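Local coordinates for protein copper-containing nitrite reductase (PDB 6HBE) that probably reduces nitrite to nitric oxide at copper centres with electrons from cytochrome c, working as a homotrimer whose subunits carry three domains, at residues C[50-60]-C[129-139]; C[105-113]-C[226-234]. All blocks are in the same frame, centred on the assembly; numbering follows the deposited sequence.

Contact 1 of 2, residues C[50-60]-C[129-139]; sequences SPGPMLVVEEG and GQFGMIVVEPK. With CU (copper (II) ion), chain N.
Leu55 to Glu58 and Ile134 to Glu137 pair as parallel strands, with backbone donors and acceptors matched rung by rung. Leu55 N donates to Met133 O and Val135 N to Leu55 O; Val57 N reaches Val135 O at 2.9 Å, almost in line with the carbonyl, and Glu137 N returns to Val57 O. Glu59 N to Glu137 O closes the ladder. Ahead of Leu55 a water bridges the chains, donating to Gly52 O and accepting from Met133 N at 2.9 Å, while Gly52 N binds Phe131 O directly. Ser50 OG, anti to its own backbone N (chi1 -178°), gives its proton to a lone pair of Gly129 O at 2.7 Å. That oxygen lies over the centre of the Phe131 ring. Beyond the strands, the extended Glu59 side chain brings OE1 to Lys139 N, 3.0 Å away, on the anti side of the carboxylate and 30° out of its plane. Glu58 and Glu137 run side by side; Tyr203 OH binds Glu137 OE1, and a water 2.6 Å from Glu58 OE2 also approaches Glu137 O. Next to Phe131, Gln130 OE1 ligates the type 1 copper at 2.0 Å, with His75, Cys115 and His125. Strand 55-58 is an outer strand of a cupredoxin sheet, and strand 131-137 lies between it and antiparallel strand 109-114; Leu55 and Val57 pack on Phe24 of strand 21-36, whereas Met54 and Met133 face strand 154-163.

Contact 2 of 2, residues C[105-113]-C[226-234]; sequences ADFPGVFMY and YYQGNPKNL
Val110 N donates to Gln228 O at 3.0 Å, coming from above the carbonyl plane, 37° out of it, and not onto a lone pair. The same oxygen has Gly109 CA 3.2 Å away in a CA-H...O contact, so one turn carbonyl receives two neighbouring groups at the start of strand 109-113. Gly109 and Gly229 meet here with their CA atoms 3.8 Å apart, an approach that leaves no room for a CB on either. A water links the backbone of Pro108 to the side chain of Asn230, donating to Pro108 O at 2.7 Å and accepting from Asn230 ND2. Beside it, the Pro108 ring packs through CG on CD of Pro231, 4.1 Å away, the two rings crossing at about a right angle.

Tyr226 to Gly229 form a type II turn and Tyr227 to Asn230 a type I' turn, which carry the chain out of strand 222-227; the contact thus joins the first cupredoxin domain to the second within one subunit. The Asn230 side chain is fixed from its other end: OD1 accepts from Lys232 N on a lone pair at 3.0 Å, an Asx turn, and this leaves ND2 directed to the water. Asn233 ND2 in turn holds Tyr227 O, with a bond angle of 172° at the hydrogen. Behind the turn, Gln228 NE2 sits 3.3 Å above the plane of the Tyr227 ring, offset toward its rim. Within its own chain, Gly229 O is hydrogen-bonded to Tyr142 OH. The Gln228 amide is gripped across the trimer interface, OE1 by the backbone N of Gln239 and NE2 by Thr240 OG1, both of a neighbouring subunit. Gln239 of that subunit also bonds to Val110 O and Met112 N.

Both contacts are largely buried and reach the same sheet, in which strand 131-137 of contact 1 runs antiparallel to strand 109-114 of contact 2; residues 226-234 come from another sheet. They also touch directly: Tyr113 OH lies 2.6 Å from Pro53 O, and Gly60 N 2.9 Å from Ala105 O. Contact 1 is sheet pairing inside one domain, a long ladder of backbone bonds burying 878 Å², exposed mainly at its glutamate and lysine end. Contact 2 is a domain junction of 263 Å², where a turn meets the strand through one direct bond, a water and a proline pair. A neighbouring subunit reaches residues 105-113 and 226-234, whereas none touches 50-60 or 129-139.

Contact 1 of 2, residues C[50-60]-C[129-139]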
ATOM      1  N   SER C  50       9.299   5.334  22.428  1.00 22.19           N
ATOM      2  CA  SER C  50       8.843   5.513  21.029  1.00 21.32           C
ATOM      3  C   SER C  50       7.300   5.390  20.988  1.00 20.65           C
ATOM      4  O   SER C  50       6.786   4.307  21.241  1.00 20.45           O
ATOM      5  CB  SER C  50       9.471   4.471  20.109  1.00 21.85           C
ATOM      6  OG  SER C  50       9.058   4.693  18.755  1.00 22.45           O
ATOM      7  N   PRO C  51       6.564   6.466  20.712  1.00 19.18           N
ATOM      8  CA  PRO C  51       7.100   7.792  20.357  1.00 19.87           C
ATOM      9  C   PRO C  51       7.817   8.504  21.494  1.00 23.18           C
ATOM     10  O   PRO C  51       7.596   8.199  22.689  1.00 22.30           O
ATOM     11  CB  PRO C  51       5.858   8.588  19.972  1.00 20.42           C
ATOM     12  CG  PRO C  51       4.693   7.846  20.537  1.00 19.92           C
ATOM     13  CD  PRO C  51       5.104   6.398  20.558  1.00 18.21           C
ATOM     14  N   GLY C  52       8.683   9.443  21.119  1.00 21.36           N
ATOM     15  CA  GLY C  52       9.496  10.168  22.080  1.00 23.20           C
ATOM     16  C   GLY C  52       8.741  11.227  22.900  1.00 23.47           C
ATOM     17  O   GLY C  52       7.512  11.318  22.811  1.00 23.68           O
ATOM     18  N   PRO C  53       9.467  12.019  23.698  1.00 23.09           N
ATOM     19  CA  PRO C  53       8.881  13.095  24.492  1.00 25.66           C
ATOM     20  C   PRO C  53       7.985  14.008  23.682  1.00 23.14           C
ATOM     21  O   PRO C  53       8.361  14.396  22.594  1.00 23.90           O
ATOM     22  CB  PRO C  53      10.126  13.874  24.981  1.00 25.25           C
ATOM     23  CG  PRO C  53      11.144  12.804  25.115  1.00 24.03           C
ATOM     24  CD  PRO C  53      10.934  11.989  23.864  1.00 23.71           C
ATOM     25  N   MET C  54       6.810  14.312  24.198  1.00 21.77           N
ATOM     26  CA  MET C  54       5.876  15.226  23.547  1.00 22.64           C
ATOM     27  C   MET C  54       6.157  16.632  24.013  1.00 23.52           C
ATOM     28  O   MET C  54       6.190  16.869  25.230  1.00 23.36           O
ATOM     29  CB  MET C  54       4.418  14.840  23.885  1.00 22.85           C
ATOM     30  CG  MET C  54       3.385  15.757  23.226  1.00 24.76           C
ATOM     31  SD  MET C  54       1.662  15.357  23.650  1.00 26.32           S
ATOM     32  CE  MET C  54       1.537  16.072  25.294  1.00 28.29           C
ATOM     33  N   LEU C  55       6.322  17.568  23.063  1.00 23.35           N
ATOM     34  CA  LEU C  55       6.605  18.979  23.346  1.00 24.11           C
ATOM     35  C   LEU C  55       5.402  19.822  23.024  1.00 25.43           C
ATOM     36  O   LEU C  55       4.800  19.647  21.964  1.00 24.26           O
ATOM     37  CB  LEU C  55       7.802  19.458  22.507  1.00 26.60           C
ATOM     38  CG  LEU C  55       8.943  18.463  22.282  1.00 27.97           C
ATOM     39  CD1 LEU C  55      10.047  19.087  21.408  1.00 30.17           C
ATOM     40  CD2 LEU C  55       9.522  17.923  23.580  1.00 27.83           C
ATOM     41  N   VAL C  56       5.006  20.720  23.933  1.00 24.48           N
ATOM     42  CA  VAL C  56       3.870  21.609  23.705  1.00 25.06           C
ATOM     43  C   VAL C  56       4.290  23.044  24.010  1.00 26.84           C
ATOM     44  O   VAL C  56       4.793  23.322  25.105  1.00 27.81           O
ATOM     45  CB  VAL C  56       2.663  21.242  24.604  1.00 26.28           C
ATOM     46  CG1 VAL C  56       1.500  22.201  24.371  1.00 27.37           C
ATOM     47  CG2 VAL C  56       2.233  19.802  24.358  1.00 26.81           C
ATOM     48  N   VAL C  57       4.071  23.935  23.049  1.00 25.71           N
ATOM     49  CA  VAL C  57       4.357  25.359  23.180  1.00 25.82           C
ATOM     50  C   VAL C  57       3.187  26.161  22.661  1.00 26.53           C
ATOM     51  O   VAL C  57       2.214  25.594  22.129  1.00 24.85           O
ATOM     52  CB  VAL C  57       5.666  25.768  22.453  1.00 25.86           C
ATOM     53  CG1 VAL C  57       6.822  24.864  22.880  1.00 25.69           C
ATOM     54  CG2 VAL C  57       5.498  25.756  20.928  1.00 26.71           C
ATOM     55  N   GLU C  58       3.263  27.480  22.856  1.00 25.82           N
ATOM     56  CA  GLU C  58       2.277  28.422  22.332  1.00 29.67           C
ATOM     57  C   GLU C  58       2.815  29.100  21.077  1.00 29.03           C
ATOM     58  O   GLU C  58       4.036  29.276  20.946  1.00 26.91           O
ATOM     59  CB  GLU C  58       1.922  29.501  23.385  1.00 32.30           C
ATOM     60  CG  GLU C  58       1.426  28.950  24.727  1.00 37.37           C
ATOM     61  CD  GLU C  58       0.063  28.246  24.674  1.00 43.90           C
ATOM     62  OE1 GLU C  58      -0.075  27.119  25.216  1.00 55.87           O
ATOM     63  OE2 GLU C  58      -0.898  28.806  24.110  1.00 51.62           O
ATOM     64  N   GLU C  59       1.899  29.480  20.175  1.00 27.67           N
ATOM     65  CA  GLU C  59       2.218  30.251  18.974  1.00 30.07           C
ATOM     66  C   GLU C  59       2.984  31.549  19.327  1.00 32.55           C
ATOM     67  O   GLU C  59       2.572  32.307  20.223  1.00 30.54           O
ATOM     68  CB  GLU C  59       0.961  30.586  18.183  1.00 30.34           C
ATOM     69  CG  GLU C  59       1.214  31.373  16.882  1.00 31.81           C
ATOM     70  CD  GLU C  59      -0.035  31.676  16.075  1.00 31.98           C
ATOM     71  OE1 GLU C  59      -1.145  31.237  16.451  1.00 32.70           O
ATOM     72  OE2 GLU C  59       0.093  32.375  15.050  1.00 33.61           O
ATOM     73  N   GLY C  60       4.088  31.783  18.630  1.00 29.50           N
ATOM     74  CA  GLY C  60       4.960  32.932  18.921  1.00 32.71           C
ATOM     75  C   GLY C  60       6.059  32.681  19.948  1.00 30.94           C
ATOM     76  O   GLY C  60       6.934  33.528  20.096  1.00 33.78           O
ATOM     77  N   GLY C 129      12.061   3.856  15.052  1.00 23.21           N
ATOM     78  CA  GLY C 129      11.408   4.320  16.288  1.00 22.52           C
ATOM     79  C   GLY C 129      11.628   5.773  16.670  1.00 23.50           C
ATOM     80  O   GLY C 129      10.982   6.246  17.626  1.00 23.16           O
ATOM     81  N   GLN C 130      12.535   6.472  15.974  1.00 22.81           N
ATOM     82  CA  GLN C 130      12.966   7.811  16.373  1.00 23.46           C
ATOM     83  C   GLN C 130      12.055   8.903  15.841  1.00 22.87           C
ATOM     84  O   GLN C 130      12.344   9.544  14.814  1.00 21.80           O
ATOM     85  CB  GLN C 130      14.430   8.089  15.962  1.00 24.55           C
ATOM     86  CG  GLN C 130      15.475   7.690  16.983  1.00 26.83           C
ATOM     87  CD  GLN C 130      16.943   7.934  16.552  1.00 27.58           C
ATOM     88  OE1 GLN C 130      17.376   7.765  15.370  1.00 25.78           O
ATOM     89  NE2 GLN C 130      17.740   8.306  17.547  1.00 28.31           N
ATOM     90  N   PHE C 131      10.932   9.102  16.530  1.00 21.56           N
ATOM     91  CA  PHE C 131       9.961  10.142  16.153  1.00 20.38           C
ATOM     92  C   PHE C 131       9.136  10.589  17.352  1.00 20.39           C
ATOM     93  O   PHE C 131       9.098   9.876  18.356  1.00 20.64           O
ATOM     94  CB  PHE C 131       9.006   9.637  15.040  1.00 20.63           C
ATOM     95  CG  PHE C 131       8.497   8.245  15.269  1.00 19.76           C
ATOM     96  CD1 PHE C 131       7.513   7.987  16.221  1.00 20.73           C
ATOM     97  CD2 PHE C 131       9.021   7.188  14.562  1.00 20.47           C
ATOM     98  CE1 PHE C 131       7.068   6.693  16.457  1.00 19.80           C
ATOM     99  CE2 PHE C 131       8.577   5.898  14.781  1.00 21.00           C
ATOM    100  CZ  PHE C 131       7.592   5.649  15.743  1.00 20.88           C
ATOM    101  N   GLY C 132       8.501  11.763  17.229  1.00 18.91           N
ATOM    102  CA  GLY C 132       7.568  12.284  18.224  1.00 19.49           C
ATOM    103  C   GLY C 132       6.766  13.474  17.723  1.00 20.09           C
ATOM    104  O   GLY C 132       6.805  13.793  16.525  1.00 20.92           O
ATOM    105  N   MET C 133       6.025  14.116  18.630  1.00 18.91           N
ATOM    106  CA  MET C 133       5.139  15.254  18.335  1.00 20.01           C
ATOM    107  C   MET C 133       5.562  16.554  19.036  1.00 22.02           C
ATOM    108  O   MET C 133       5.914  16.540  20.226  1.00 22.83           O
ATOM    109  CB  MET C 133       3.694  14.896  18.785  1.00 21.51           C
ATOM    110  CG  MET C 133       2.606  15.979  18.659  1.00 21.74           C
ATOM    111  SD  MET C 133       0.999  15.550  19.431  1.00 22.18           S
ATOM    112  CE  MET C 133       0.487  14.087  18.501  1.00 23.51           C
ATOM    113  N   ILE C 134       5.441  17.680  18.317  1.00 21.17           N
ATOM    114  CA  ILE C 134       5.476  19.019  18.906  1.00 21.89           C
ATOM    115  C   ILE C 134       4.210  19.734  18.484  1.00 21.39           C
ATOM    116  O   ILE C 134       3.879  19.771  17.284  1.00 20.71           O
ATOM    117  CB  ILE C 134       6.759  19.869  18.603  1.00 23.10           C
ATOM    118  CG1 ILE C 134       6.602  21.316  19.150  1.00 24.58           C
ATOM    119  CG2 ILE C 134       7.077  19.936  17.123  1.00 25.32           C
ATOM    120  CD1 ILE C 134       7.898  22.094  19.225  1.00 26.31           C
ATOM    121  N   VAL C 135       3.482  20.240  19.486  1.00 21.15           N
ATOM    122  CA  VAL C 135       2.255  20.995  19.314  1.00 22.21           C
ATOM    123  C   VAL C 135       2.502  22.484  19.550  1.00 23.62           C
ATOM    124  O   VAL C 135       3.129  22.864  20.566  1.00 24.12           O
ATOM    125  CB  VAL C 135       1.151  20.551  20.313  1.00 23.01           C
ATOM    126  CG1 VAL C 135      -0.124  21.353  20.123  1.00 23.30           C
ATOM    127  CG2 VAL C 135       0.859  19.057  20.171  1.00 25.14           C
ATOM    128  N   VAL C 136       1.975  23.291  18.639  1.00 22.69           N
ATOM    129  CA  VAL C 136       1.969  24.763  18.710  1.00 23.80           C
ATOM    130  C   VAL C 136       0.527  25.237  18.817  1.00 22.33           C
ATOM    131  O   VAL C 136      -0.217  25.253  17.844  1.00 21.53           O
ATOM    132  CB  VAL C 136       2.680  25.412  17.488  1.00 24.42           C
ATOM    133  CG1 VAL C 136       2.732  26.935  17.623  1.00 23.49           C
ATOM    134  CG2 VAL C 136       4.086  24.871  17.327  1.00 23.99           C
ATOM    135  N   GLU C 137       0.117  25.608  20.031  1.00 23.49           N
ATOM    136  CA  GLU C 137      -1.274  26.017  20.290  1.00 25.49           C
ATOM    137  C   GLU C 137      -1.532  27.401  19.707  1.00 25.77           C
ATOM    138  O   GLU C 137      -0.781  28.327  20.031  1.00 26.65           O
ATOM    139  CB  GLU C 137      -1.537  26.173  21.799  1.00 28.68           C
ATOM    140  CG  GLU C 137      -2.171  25.019  22.508  1.00 34.02           C
ATOM    141  CD  GLU C 137      -3.472  24.462  21.902  1.00 31.44           C
ATOM    142  OE1 GLU C 137      -3.471  23.257  21.755  1.00 36.75           O
ATOM    143  OE2 GLU C 137      -4.487  25.148  21.648  1.00 32.85           O
ATOM    144  N   PRO C 138      -2.608  27.563  18.907  1.00 26.50           N
ATOM    145  CA  PRO C 138      -2.853  28.843  18.247  1.00 26.74           C
ATOM    146  C   PRO C 138      -3.329  29.943  19.193  1.00 29.61           C
ATOM    147  O   PRO C 138      -3.973  29.656  20.210  1.00 28.00           O
ATOM    148  CB  PRO C 138      -3.976  28.526  17.267  1.00 27.47           C
ATOM    149  CG  PRO C 138      -4.711  27.382  17.891  1.00 26.62           C
ATOM    150  CD  PRO C 138      -3.649  26.567  18.566  1.00 27.70           C
ATOM    151  N   LYS C 139      -3.033  31.189  18.825  1.00 30.84           N
ATOM    152  CA  LYS C 139      -3.575  32.335  19.525  1.00 35.78           C
ATOM    153  C   LYS C 139      -5.065  32.429  19.229  1.00 35.47           C
ATOM    154  O   LYS C 139      -5.833  32.673  20.127  1.00 34.98           O
ATOM    155  CB  LYS C 139      -2.886  33.640  19.104  1.00 42.37           C
ATOM    156  CG  LYS C 139      -1.407  33.711  19.469  1.00 48.64           C
ATOM    157  CD  LYS C 139      -1.023  35.035  20.139  1.00 53.13           C
ATOM    158  CE  LYS C 139       0.470  35.084  20.450  1.00 53.97           C
ATOM    159  NZ  LYS C 139       1.299  35.329  19.232  1.00 55.75           N
TER
HETATM  160 CU    CU N 502      19.072   8.393  14.442  1.00 24.97          CU
HETATM  161  O   HOH W   1       5.803  12.711  21.154  1.00 19.19           O
HETATM  162  O   HOH W   2      -1.503  30.247  22.019  1.00 39.41           O

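Contact 2 of 2, residues C[105-113]-C[226-234]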
ATOM      1  N   ALA C 105       8.171  29.646  16.908  1.00 29.48           N
ATOM      2  CA  ALA C 105       7.011  28.879  16.442  1.00 30.75           C
ATOM      3  C   ALA C 105       6.000  29.796  15.784  1.00 31.84           C
ATOM      4  O   ALA C 105       5.046  30.245  16.417  1.00 33.03           O
ATOM      5  CB  ALA C 105       6.383  28.113  17.607  1.00 31.64           C
ATOM      6  N   ASP C 106       6.209  30.058  14.497  1.00 33.76           N
ATOM      7  CA  ASP C 106       5.389  31.007  13.723  1.00 35.78           C
ATOM      8  C   ASP C 106       4.077  30.445  13.189  1.00 31.26           C
ATOM      9  O   ASP C 106       3.240  31.205  12.734  1.00 32.57           O
ATOM     10  CB  ASP C 106       6.193  31.537  12.507  1.00 39.00           C
ATOM     11  CG  ASP C 106       7.452  32.316  12.906  1.00 44.04           C
ATOM     12  OD1 ASP C 106       7.562  32.743  14.068  1.00 45.91           O
ATOM     13  OD2 ASP C 106       8.333  32.502  12.043  1.00 45.16           O
ATOM     14  N   PHE C 107       3.914  29.122  13.196  1.00 29.08           N
ATOM     15  CA  PHE C 107       2.749  28.473  12.597  1.00 28.59           C
ATOM     16  C   PHE C 107       2.062  27.531  13.604  1.00 24.54           C
ATOM     17  O   PHE C 107       2.712  26.590  14.119  1.00 22.88           O
ATOM     18  CB  PHE C 107       3.180  27.659  11.357  1.00 28.00           C
ATOM     19  CG  PHE C 107       3.577  28.504  10.171  1.00 29.13           C
ATOM     20  CD1 PHE C 107       4.889  28.957  10.037  1.00 31.48           C
ATOM     21  CD2 PHE C 107       2.649  28.859   9.203  1.00 31.66           C
ATOM     22  CE1 PHE C 107       5.264  29.731   8.948  1.00 32.06           C
ATOM     23  CE2 PHE C 107       3.019  29.633   8.095  1.00 31.28           C
ATOM     24  CZ  PHE C 107       4.333  30.061   7.969  1.00 32.27           C
ATOM     25  N   PRO C 108       0.762  27.739  13.851  1.00 24.91           N
ATOM     26  CA  PRO C 108       0.041  26.860  14.793  1.00 25.33           C
ATOM     27  C   PRO C 108      -0.252  25.479  14.197  1.00 24.85           C
ATOM     28  O   PRO C 108      -0.456  25.377  12.975  1.00 24.68           O
ATOM     29  CB  PRO C 108      -1.242  27.635  15.078  1.00 26.84           C
ATOM     30  CG  PRO C 108      -1.446  28.505  13.918  1.00 27.92           C
ATOM     31  CD  PRO C 108      -0.096  28.823  13.350  1.00 26.56           C
ATOM     32  N   GLY C 109      -0.263  24.441  15.045  1.00 24.72           N
ATOM     33  CA  GLY C 109      -0.678  23.089  14.644  1.00 23.17           C
ATOM     34  C   GLY C 109       0.018  21.927  15.335  1.00 22.69           C
ATOM     35  O   GLY C 109       0.621  22.099  16.399  1.00 22.87           O
ATOM     36  N   VAL C 110      -0.051  20.751  14.699  1.00 21.07           N
ATOM     37  CA  VAL C 110       0.508  19.495  15.220  1.00 20.22           C
ATOM     38  C   VAL C 110       1.590  19.036  14.242  1.00 20.96           C
ATOM     39  O   VAL C 110       1.282  18.742  13.063  1.00 20.32           O
ATOM     40  CB  VAL C 110      -0.595  18.421  15.365  1.00 21.52           C
ATOM     41  CG1 VAL C 110       0.008  17.081  15.828  1.00 20.96           C
ATOM     42  CG2 VAL C 110      -1.664  18.885  16.363  1.00 22.65           C
ATOM     43  N   PHE C 111       2.841  18.983  14.723  1.00 19.28           N
ATOM     44  CA  PHE C 111       4.026  18.763  13.892  1.00 20.97           C
ATOM     45  C   PHE C 111       4.804  17.518  14.304  1.00 19.76           C
ATOM     46  O   PHE C 111       4.972  17.234  15.494  1.00 20.53           O
ATOM     47  CB  PHE C 111       4.942  19.979  13.936  1.00 20.50           C
ATOM     48  CG  PHE C 111       4.289  21.229  13.420  1.00 20.88           C
ATOM     49  CD1 PHE C 111       4.210  21.469  12.042  1.00 20.98           C
ATOM     50  CD2 PHE C 111       3.718  22.133  14.292  1.00 21.10           C
ATOM     51  CE1 PHE C 111       3.572  22.595  11.549  1.00 22.79           C
ATOM     52  CE2 PHE C 111       3.062  23.276  13.813  1.00 21.69           C
ATOM     53  CZ  PHE C 111       2.993  23.509  12.446  1.00 22.87           C
ATOM     54  N   MET C 112       5.324  16.796  13.315  1.00 18.59           N
ATOM     55  CA  MET C 112       6.263  15.686  13.565  1.00 18.16           C
ATOM     56  C   MET C 112       7.679  16.211  13.854  1.00 20.85           C
ATOM     57  O   MET C 112       8.105  17.235  13.289  1.00 19.68           O
ATOM     58  CB  MET C 112       6.325  14.766  12.331  1.00 19.67           C
ATOM     59  CG  MET C 112       7.027  13.400  12.499  1.00 19.50           C
ATOM     60  SD  MET C 112       6.787  12.417  10.987  1.00 19.71           S
ATOM     61  CE  MET C 112       7.847  11.003  11.242  1.00 19.27           C
ATOM     62  N   TYR C 113       8.426  15.478  14.688  1.00 20.29           N
ATOM     63  CA  TYR C 113       9.892  15.581  14.722  1.00 21.51           C
ATOM     64  C   TYR C 113      10.436  14.164  14.614  1.00 22.42           C
ATOM     65  O   TYR C 113       9.720  13.210  14.933  1.00 21.00           O
ATOM     66  CB  TYR C 113      10.422  16.350  15.984  1.00 22.40           C
ATOM     67  CG  TYR C 113      10.318  15.611  17.310  1.00 21.46           C
ATOM     68  CD1 TYR C 113      11.246  14.605  17.641  1.00 23.31           C
ATOM     69  CD2 TYR C 113       9.323  15.917  18.242  1.00 22.98           C
ATOM     70  CE1 TYR C 113      11.177  13.935  18.843  1.00 24.14           C
ATOM     71  CE2 TYR C 113       9.250  15.227  19.458  1.00 22.81           C
ATOM     72  CZ  TYR C 113      10.177  14.236  19.742  1.00 23.94           C
ATOM     73  OH  TYR C 113      10.146  13.493  20.905  1.00 24.43           O
ATOM     74  N   TYR C 226      -9.402  20.304  11.890  1.00 21.11           N
ATOM     75  CA  TYR C 226      -8.484  21.290  11.342  1.00 21.99           C
ATOM     76  C   TYR C 226      -7.270  20.581  10.758  1.00 20.19           C
ATOM     77  O   TYR C 226      -6.476  19.997  11.501  1.00 20.55           O
ATOM     78  CB  TYR C 226      -8.083  22.284  12.441  1.00 22.33           C
ATOM     79  CG  TYR C 226      -9.284  22.849  13.172  1.00 24.14           C
ATOM     80  CD1 TYR C 226      -9.811  22.205  14.296  1.00 25.67           C
ATOM     81  CD2 TYR C 226      -9.906  24.020  12.735  1.00 23.71           C
ATOM     82  CE1 TYR C 226     -10.933  22.714  14.958  1.00 27.01           C
ATOM     83  CE2 TYR C 226     -11.018  24.533  13.390  1.00 25.38           C
ATOM     84  CZ  TYR C 226     -11.527  23.894  14.495  1.00 27.17           C
ATOM     85  OH  TYR C 226     -12.631  24.397  15.150  1.00 30.21           O
ATOM     86  N   TYR C 227      -7.126  20.616   9.440  1.00 19.53           N
ATOM     87  CA  TYR C 227      -5.986  19.973   8.769  1.00 21.13           C
ATOM     88  C   TYR C 227      -4.663  20.676   9.154  1.00 20.03           C
ATOM     89  O   TYR C 227      -4.584  21.918   9.141  1.00 19.24           O
ATOM     90  CB  TYR C 227      -6.181  19.909   7.261  1.00 22.46           C
ATOM     91  CG  TYR C 227      -5.102  19.140   6.458  1.00 23.65           C
ATOM     92  CD1 TYR C 227      -4.807  17.795   6.712  1.00 26.50           C
ATOM     93  CD2 TYR C 227      -4.407  19.762   5.423  1.00 27.31           C
ATOM     94  CE1 TYR C 227      -3.839  17.111   5.965  1.00 28.46           C
ATOM     95  CE2 TYR C 227      -3.450  19.093   4.659  1.00 28.36           C
ATOM     96  CZ  TYR C 227      -3.164  17.763   4.924  1.00 30.15           C
ATOM     97  OH  TYR C 227      -2.177  17.144   4.148  1.00 33.12           O
ATOM     98  N   GLN C 228      -3.690  19.856   9.554  1.00 19.34           N
ATOM     99  CA  GLN C 228      -2.399  20.253  10.155  1.00 19.96           C
ATOM    100  C   GLN C 228      -2.522  20.860  11.562  1.00 19.54           C
ATOM    101  O   GLN C 228      -1.524  21.316  12.121  1.00 21.05           O
ATOM    102  CB  GLN C 228      -1.632  21.218   9.245  1.00 21.03           C
ATOM    103  CG  GLN C 228      -1.496  20.698   7.801  1.00 23.91           C
ATOM    104  CD  GLN C 228      -0.353  19.696   7.650  1.00 25.16           C
ATOM    105  OE1 GLN C 228       0.729  19.899   8.196  1.00 25.91           O
ATOM    106  NE2 GLN C 228      -0.571  18.656   6.860  1.00 26.98           N
ATOM    107  N   GLY C 229      -3.717  20.855  12.135  1.00 19.86           N
ATOM    108  CA  GLY C 229      -3.991  21.622  13.367  1.00 22.02           C
ATOM    109  C   GLY C 229      -4.118  23.148  13.218  1.00 21.22           C
ATOM    110  O   GLY C 229      -4.249  23.855  14.241  1.00 23.14           O
ATOM    111  N   ASN C 230      -4.085  23.663  11.991  1.00 22.34           N
ATOM    112  CA  ASN C 230      -4.244  25.104  11.754  1.00 22.93           C
ATOM    113  C   ASN C 230      -5.724  25.495  11.758  1.00 25.07           C
ATOM    114  O   ASN C 230      -6.493  24.991  10.929  1.00 24.16           O
ATOM    115  CB  ASN C 230      -3.591  25.523  10.425  1.00 22.26           C
ATOM    116  CG  ASN C 230      -3.479  27.041  10.268  1.00 23.49           C
ATOM    117  OD1 ASN C 230      -4.482  27.743  10.323  1.00 25.43           O
ATOM    118  ND2 ASN C 230      -2.263  27.539  10.058  1.00 23.70           N
ATOM    119  N   PRO C 231      -6.125  26.446  12.638  1.00 27.75           N
ATOM    120  CA  PRO C 231      -7.555  26.821  12.702  1.00 28.30           C
ATOM    121  C   PRO C 231      -8.233  27.225  11.406  1.00 26.26           C
ATOM    122  O   PRO C 231      -9.441  27.075  11.317  1.00 27.85           O
ATOM    123  CB  PRO C 231      -7.583  28.010  13.672  1.00 30.41           C
ATOM    124  CG  PRO C 231      -6.388  27.831  14.519  1.00 30.22           C
ATOM    125  CD  PRO C 231      -5.332  27.203  13.634  1.00 30.04           C
ATOM    126  N   LYS C 232      -7.490  27.727  10.417  1.00 27.08           N
ATOM    127  CA  LYS C 232      -8.067  28.129   9.131  1.00 27.88           C
ATOM    128  C   LYS C 232      -8.547  26.974   8.241  1.00 27.31           C
ATOM    129  O   LYS C 232      -9.408  27.165   7.383  1.00 27.10           O
ATOM    130  CB  LYS C 232      -7.063  28.925   8.287  1.00 34.05           C
ATOM    131  CG  LYS C 232      -6.461  30.167   8.925  1.00 37.41           C
ATOM    132  CD  LYS C 232      -7.494  31.154   9.409  1.00 41.09           C
ATOM    133  CE  LYS C 232      -6.791  32.340  10.047  1.00 45.17           C
ATOM    134  NZ  LYS C 232      -7.781  33.248  10.684  1.00 47.33           N
ATOM    135  N   ASN C 233      -7.987  25.788   8.432  1.00 25.53           N
ATOM    136  CA  ASN C 233      -8.245  24.648   7.549  1.00 24.22           C
ATOM    137  C   ASN C 233      -9.407  23.751   8.067  1.00 24.38           C
ATOM    138  O   ASN C 233      -9.223  22.533   8.319  1.00 22.35           O
ATOM    139  CB  ASN C 233      -6.964  23.811   7.406  1.00 21.98           C
ATOM    140  CG  ASN C 233      -5.787  24.578   6.808  1.00 23.52           C
ATOM    141  OD1 ASN C 233      -5.939  25.485   5.996  1.00 24.00           O
ATOM    142  ND2 ASN C 233      -4.589  24.171   7.180  1.00 22.63           N
ATOM    143  N   LEU C 234     -10.600  24.347   8.176  1.00 23.03           N
ATOM    144  CA  LEU C 234     -11.767  23.708   8.803  1.00 23.89           C
ATOM    145  C   LEU C 234     -12.546  22.754   7.875  1.00 24.39           C
ATOM    146  O   LEU C 234     -12.846  23.094   6.743  1.00 24.23           O
ATOM    147  CB  LEU C 234     -12.742  24.778   9.330  1.00 25.72           C
ATOM    148  CG  LEU C 234     -14.079  24.317   9.952  1.00 24.29           C
ATOM    149  CD1 LEU C 234     -13.842  23.524  11.227  1.00 24.85           C
ATOM    150  CD2 LEU C 234     -14.967  25.523  10.238  1.00 26.76           C
TER
HETATM  151  O   HOH W   3       0.144  25.983  10.431  1.00 23.23           O